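Local coordinates for protein yesU (Bacillus subtilis, PDB 1OQ1) that is of unknown function but adopts a galectin-like, concanavalin-type beta-sandwich fold, in which relatives often bind or cleave carbohydrates, at residues W67-I72 against M208-R213; S159-K164 against F174-L179. One frame throughout, in Å; residues are numbered along the deposited sequence.

Contact 1 (W67-I72 against M208-R213)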
# COMPACT_ATOMS: atom_id res chain seq x y z
N TRP A 67 2.20 -8.76 -4.18
CA TRP A 67 1.00 -9.32 -3.60
C TRP A 67 -0.07 -9.51 -4.67
O TRP A 67 -0.02 -8.87 -5.73
CB TRP A 67 0.47 -8.42 -2.46
CG TRP A 67 -0.17 -7.10 -2.87
CD1 TRP A 67 -1.51 -6.83 -2.96
CD2 TRP A 67 0.50 -5.87 -3.17
NE1 TRP A 67 -1.71 -5.51 -3.30
CE2 TRP A 67 -0.49 -4.90 -3.43
CE3 TRP A 67 1.85 -5.50 -3.25
CZ2 TRP A 67 -0.18 -3.57 -3.77
CZ3 TRP A 67 2.17 -4.18 -3.58
CH2 TRP A 67 1.15 -3.23 -3.83
N ASP A 68 -0.99 -10.44 -4.41
CA ASP A 68 -2.10 -10.72 -5.32
C ASP A 68 -3.28 -9.89 -4.82
O ASP A 68 -3.56 -9.87 -3.63
CB ASP A 68 -2.45 -12.21 -5.29
CG ASP A 68 -1.58 -13.03 -6.22
OD1 ASP A 68 -0.49 -12.56 -6.62
OD2 ASP A 68 -1.98 -14.17 -6.56
N PHE A 69 -3.96 -9.22 -5.75
CA PHE A 69 -5.08 -8.34 -5.42
C PHE A 69 -6.33 -8.65 -6.25
O PHE A 69 -6.25 -8.81 -7.47
CB PHE A 69 -4.68 -6.89 -5.68
CG PHE A 69 -5.80 -5.90 -5.54
CD1 PHE A 69 -6.30 -5.57 -4.28
CD2 PHE A 69 -6.35 -5.28 -6.66
CE1 PHE A 69 -7.33 -4.63 -4.15
CE2 PHE A 69 -7.37 -4.34 -6.54
CZ PHE A 69 -7.86 -4.02 -5.28
N SER A 70 -7.48 -8.71 -5.59
CA SER A 70 -8.75 -8.98 -6.27
C SER A 70 -9.82 -7.99 -5.82
O SER A 70 -10.24 -8.01 -4.66
CB SER A 70 -9.24 -10.40 -5.95
OG SER A 70 -8.29 -11.37 -6.29
N PRO A 71 -10.26 -7.09 -6.72
CA PRO A 71 -11.29 -6.12 -6.35
C PRO A 71 -12.63 -6.86 -6.43
O PRO A 71 -13.01 -7.34 -7.50
CB PRO A 71 -11.14 -5.04 -7.42
CG PRO A 71 -10.75 -5.84 -8.62
CD PRO A 71 -9.75 -6.83 -8.07
N ILE A 72 -13.34 -6.94 -5.31
CA ILE A 72 -14.60 -7.67 -5.26
C ILE A 72 -15.85 -6.82 -5.34
O ILE A 72 -16.82 -7.19 -6.01
CB ILE A 72 -14.67 -8.52 -3.97
CG1 ILE A 72 -13.45 -9.45 -3.89
CG2 ILE A 72 -15.97 -9.34 -3.94
CD1 ILE A 72 -13.29 -10.36 -5.10
N MSE A 208 -15.27 -0.48 0.24
CA MSE A 208 -14.44 -1.39 -0.53
C MSE A 208 -14.44 -2.83 -0.00
O MSE A 208 -14.41 -3.06 1.20
CB MSE A 208 -13.00 -0.87 -0.54
CG MSE A 208 -12.02 -1.68 -1.39
SE MSE A 208 -12.23 -1.29 -3.26
CE MSE A 208 -11.86 -3.04 -4.01
N LYS A 209 -14.49 -3.79 -0.92
CA LYS A 209 -14.39 -5.19 -0.56
C LYS A 209 -13.33 -5.75 -1.51
O LYS A 209 -13.48 -5.66 -2.72
CB LYS A 209 -15.72 -5.92 -0.74
CG LYS A 209 -16.74 -5.54 0.33
CD LYS A 209 -17.88 -6.54 0.40
CE LYS A 209 -18.82 -6.20 1.55
NZ LYS A 209 -19.92 -7.20 1.67
N ALA A 210 -12.26 -6.30 -0.94
CA ALA A 210 -11.17 -6.85 -1.74
C ALA A 210 -10.53 -8.07 -1.10
O ALA A 210 -10.66 -8.29 0.11
CB ALA A 210 -10.11 -5.77 -1.98
N VAL A 211 -9.83 -8.85 -1.91
CA VAL A 211 -9.15 -10.05 -1.43
C VAL A 211 -7.66 -9.92 -1.71
O VAL A 211 -7.26 -9.50 -2.80
CB VAL A 211 -9.70 -11.31 -2.12
CG1 VAL A 211 -8.92 -12.54 -1.67
CG2 VAL A 211 -11.18 -11.47 -1.79
N TYR A 212 -6.85 -10.29 -0.73
CA TYR A 212 -5.40 -10.22 -0.86
C TYR A 212 -4.77 -11.58 -0.58
O TYR A 212 -5.25 -12.33 0.27
CB TYR A 212 -4.82 -9.19 0.12
CG TYR A 212 -5.43 -7.81 0.02
CD1 TYR A 212 -6.69 -7.54 0.54
CD2 TYR A 212 -4.74 -6.77 -0.61
CE1 TYR A 212 -7.25 -6.26 0.45
CE2 TYR A 212 -5.30 -5.49 -0.71
CZ TYR A 212 -6.55 -5.25 -0.18
OH TYR A 212 -7.11 -4.00 -0.28
N ARG A 213 -3.68 -11.88 -1.28
CA ARG A 213 -2.98 -13.15 -1.10
C ARG A 213 -1.48 -13.01 -1.40
O ARG A 213 -1.07 -12.10 -2.10
CB ARG A 213 -3.56 -14.20 -2.05
CG ARG A 213 -4.73 -14.98 -1.51
CD ARG A 213 -4.25 -16.33 -1.01
NE ARG A 213 -5.25 -17.37 -1.24
CZ ARG A 213 -4.99 -18.67 -1.18
NH1 ARG A 213 -3.76 -19.09 -0.89
NH2 ARG A 213 -5.95 -19.55 -1.40
O HOH W 1 -6.22 -11.67 -4.54
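Phe69 turns its CG anti to the backbone N (chi1 173°), while Tyr212 swings its CG to lie beside its own N (chi1 -54°), and these different rotamers bring the two rings together from adjacent antiparallel strands of the galectin-like beta sandwich. The rings run side by side in the same direction with planes 58° apart, an oblique meeting in which Phe69 CD1 sits 3.7 Å from Tyr212 CE2. Trp67, two residues back along the same strand as Phe69, brings its CD1 to the ring edge of Tyr212 at CD2, 4.0 Å away. The methyl of Ala210 comes obliquely to the Phe69 ring, CB 3.7 Å from CE1, and the bent selenomethionine chain of Met208 carries its CE to Pro71. All this apolar surface faces the second sheet: Cys78 of strand 76-86 and Tyr119 of strand 112-122 pack against it, Trp67 NE1 bonds to Tyr119 OH, and Tyr212 OH is bonded to Gln204 NE2.

The backbones pair regularly, with Asp68-Arg213 and Ser70-Val211 as hydrogen-bonded pairs and Phe69-Tyr212 and Pro71-Ala210 as non-hydrogen-bonded ones. Asp68 N to Arg213 O is 2.8 Å and nearly straight; at the other end Ile72 N still reaches Lys209 O. Between the bonds, Tyr212 CA brings its hydrogen to Asp68 O, a CA-H...O contact of 3.3 Å.

On the opposite face, Asp68, Ser70, Val211 and Arg213 bear a more polar surface. The carboxylate of Asp68 turns to Arg162 in a salt bridge, so it is the CB of Asp68 that packs on Arg213, against its CB and carbonyl O. Ile72 crosses Val211, CG1 to CG2. Val211 O is gripped twice: Ser70 N donates to it in the carbonyl plane, and a water held by Ser70 OG at 2.7 Å donates a second bond to the same oxygen.

Contact 2 (S159-K164 against F174-L179); sequences SPYRMK and FSINGL
Asn177 does with its side chain what a backbone carbonyl would do in a regular strand: its OD1 takes the amide hydrogen of Arg162, Arg162 N to OD1 2.8 Å, with the donor lying nearly along the C=O axis. This happens where the antiparallel hairpin of strands 161-168 and 171-176 gives way to a tight type I' turn, Ile176 to Leu179, that leads into strand 179-185. Asn177 has the left-handed backbone angles of such a turn, and Gly178 follows it with positive phi. The same asparagine also donates its backbone N to Arg162 O at 2.8 Å, so one residue holds both polar backbone atoms of Arg162.

With chi1 at -79°, the carboxamide lies beside its own backbone N and reaches back across the hairpin to Tyr161. Amide and ring planes are just 20° apart, but the groups cross obliquely, ND2 coming within 3.6 Å of Tyr161 CD1. The phenol's hydroxyl is held by Asp158 N, and the Tyr161 side chain touches Leu151 and Pro152. Further along, Lys164 and Ser175 form a regular hydrogen-bonded pair, bonded both ways through their backbones.

Met163 and Ile176 face one another as a non-hydrogen-bonded pair on the buried side; the selenomethionine's SE lies 4.1 Å from Ile176 CG1, though the modelled position of its methyl is doubtful. Phe174 follows on from there, its CD1 3.5 Å from Lys164 O and its side chain packing on Ile181 and Leu182 of the next strand.

Two waters lie on the other side, at Ser175 OG, which is set between its backbone N and carbonyl carbon (chi1 66°). One of them ties the strand to the turn, donating to Arg162 O and accepting from Gly178 N, each at 2.9 Å.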
# COMPACT_ATOMS: atom_id res chain seq x y z
N SER A 159 -9.52 -11.75 -11.78
CA SER A 159 -8.65 -11.79 -10.60
C SER A 159 -7.99 -13.14 -10.33
O SER A 159 -8.49 -14.18 -10.75
CB SER A 159 -9.46 -11.37 -9.37
OG SER A 159 -9.98 -10.05 -9.53
N PRO A 160 -6.86 -13.12 -9.61
CA PRO A 160 -6.23 -11.92 -9.07
C PRO A 160 -5.24 -11.23 -10.01
O PRO A 160 -4.86 -11.77 -11.04
CB PRO A 160 -5.54 -12.44 -7.82
CG PRO A 160 -5.06 -13.78 -8.28
CD PRO A 160 -6.25 -14.34 -9.03
N TYR A 161 -4.84 -10.02 -9.62
CA TYR A 161 -3.87 -9.24 -10.39
C TYR A 161 -2.54 -9.24 -9.62
O TYR A 161 -2.53 -9.19 -8.40
CB TYR A 161 -4.40 -7.81 -10.57
CG TYR A 161 -5.62 -7.76 -11.47
CD1 TYR A 161 -5.49 -7.59 -12.85
CD2 TYR A 161 -6.90 -7.96 -10.95
CE1 TYR A 161 -6.60 -7.63 -13.69
CE2 TYR A 161 -8.02 -8.01 -11.79
CZ TYR A 161 -7.86 -7.85 -13.16
OH TYR A 161 -8.94 -7.96 -14.01
N ARG A 162 -1.43 -9.33 -10.36
CA ARG A 162 -0.09 -9.37 -9.76
C ARG A 162 0.49 -7.97 -9.59
O ARG A 162 0.85 -7.31 -10.56
CB ARG A 162 0.84 -10.22 -10.63
CG ARG A 162 0.65 -11.74 -10.46
CD ARG A 162 1.27 -12.20 -9.14
NE ARG A 162 1.04 -13.61 -8.84
CZ ARG A 162 1.65 -14.63 -9.44
NH1 ARG A 162 2.54 -14.42 -10.40
NH2 ARG A 162 1.37 -15.88 -9.05
N MSE A 163 0.55 -7.52 -8.34
CA MSE A 163 1.05 -6.18 -8.01
C MSE A 163 2.53 -6.25 -7.62
O MSE A 163 2.92 -7.14 -6.87
CB MSE A 163 0.24 -5.62 -6.85
CG MSE A 163 -1.22 -6.04 -6.88
SE MSE A 163 -2.23 -5.26 -8.33
CE MSE A 163 -1.74 -6.33 -9.83
N LYS A 164 3.33 -5.31 -8.12
CA LYS A 164 4.76 -5.30 -7.80
C LYS A 164 5.25 -3.87 -7.62
O LYS A 164 5.05 -3.02 -8.48
CB LYS A 164 5.57 -5.99 -8.91
CG LYS A 164 7.07 -6.04 -8.61
CD LYS A 164 7.87 -6.78 -9.68
CE LYS A 164 7.59 -8.27 -9.67
NZ LYS A 164 8.42 -9.01 -10.67
N PHE A 174 6.13 1.03 -9.97
CA PHE A 174 4.93 0.24 -9.73
C PHE A 174 4.41 -0.38 -11.02
O PHE A 174 4.31 0.29 -12.04
CB PHE A 174 3.86 1.16 -9.12
CG PHE A 174 2.57 0.49 -8.79
CD1 PHE A 174 2.53 -0.65 -7.99
CD2 PHE A 174 1.36 1.03 -9.23
CE1 PHE A 174 1.31 -1.23 -7.62
CE2 PHE A 174 0.14 0.46 -8.87
CZ PHE A 174 0.12 -0.67 -8.06
N SER A 175 4.08 -1.66 -10.96
CA SER A 175 3.55 -2.36 -12.12
C SER A 175 2.40 -3.28 -11.72
O SER A 175 2.30 -3.68 -10.56
CB SER A 175 4.65 -3.19 -12.81
OG SER A 175 5.10 -4.24 -11.98
N ILE A 176 1.54 -3.58 -12.68
CA ILE A 176 0.40 -4.47 -12.48
C ILE A 176 0.42 -5.48 -13.63
O ILE A 176 0.40 -5.09 -14.80
CB ILE A 176 -0.94 -3.70 -12.51
CG1 ILE A 176 -1.00 -2.73 -11.32
CG2 ILE A 176 -2.11 -4.68 -12.46
CD1 ILE A 176 -2.21 -1.79 -11.34
N ASN A 177 0.47 -6.76 -13.29
CA ASN A 177 0.55 -7.82 -14.28
C ASN A 177 1.73 -7.55 -15.22
O ASN A 177 1.67 -7.85 -16.41
CB ASN A 177 -0.77 -7.92 -15.07
CG ASN A 177 -1.86 -8.65 -14.29
OD1 ASN A 177 -1.72 -8.88 -13.09
ND2 ASN A 177 -2.94 -9.02 -14.96
N GLY A 178 2.79 -6.98 -14.66
CA GLY A 178 3.99 -6.69 -15.43
C GLY A 178 3.99 -5.40 -16.22
O GLY A 178 5.03 -5.01 -16.77
N LEU A 179 2.85 -4.73 -16.30
CA LEU A 179 2.75 -3.47 -17.04
C LEU A 179 3.17 -2.31 -16.15
O LEU A 179 2.60 -2.10 -15.09
CB LEU A 179 1.31 -3.25 -17.51
CG LEU A 179 1.04 -1.94 -18.27
CD1 LEU A 179 1.70 -2.01 -19.65
CD2 LEU A 179 -0.47 -1.70 -18.42
O HOH W 2 3.33 -6.47 -11.81
O HOH W 3 7.45 -2.63 -10.33

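Both contacts belong to one antiparallel sheet of the sandwich, and their centres are 12 Å apart. Strands 209-222, 63-73, 161-168 and 171-176 lie next to one another in that order, so contact 1 joins the first two and contact 2 the last two. Along the chain, contact 2 is a local hairpin nested inside the long loop that contact 1 closes. The seam between them is strand 63-73 against 161-168, where Phe69 O and Tyr161 N lie 2.8 Å apart, a probable hydrogen bond, and the Asp68-Arg162 salt bridge spans the same seam. Distant parts of the sequence thus share one continuous sheet within the DUF1961 family region.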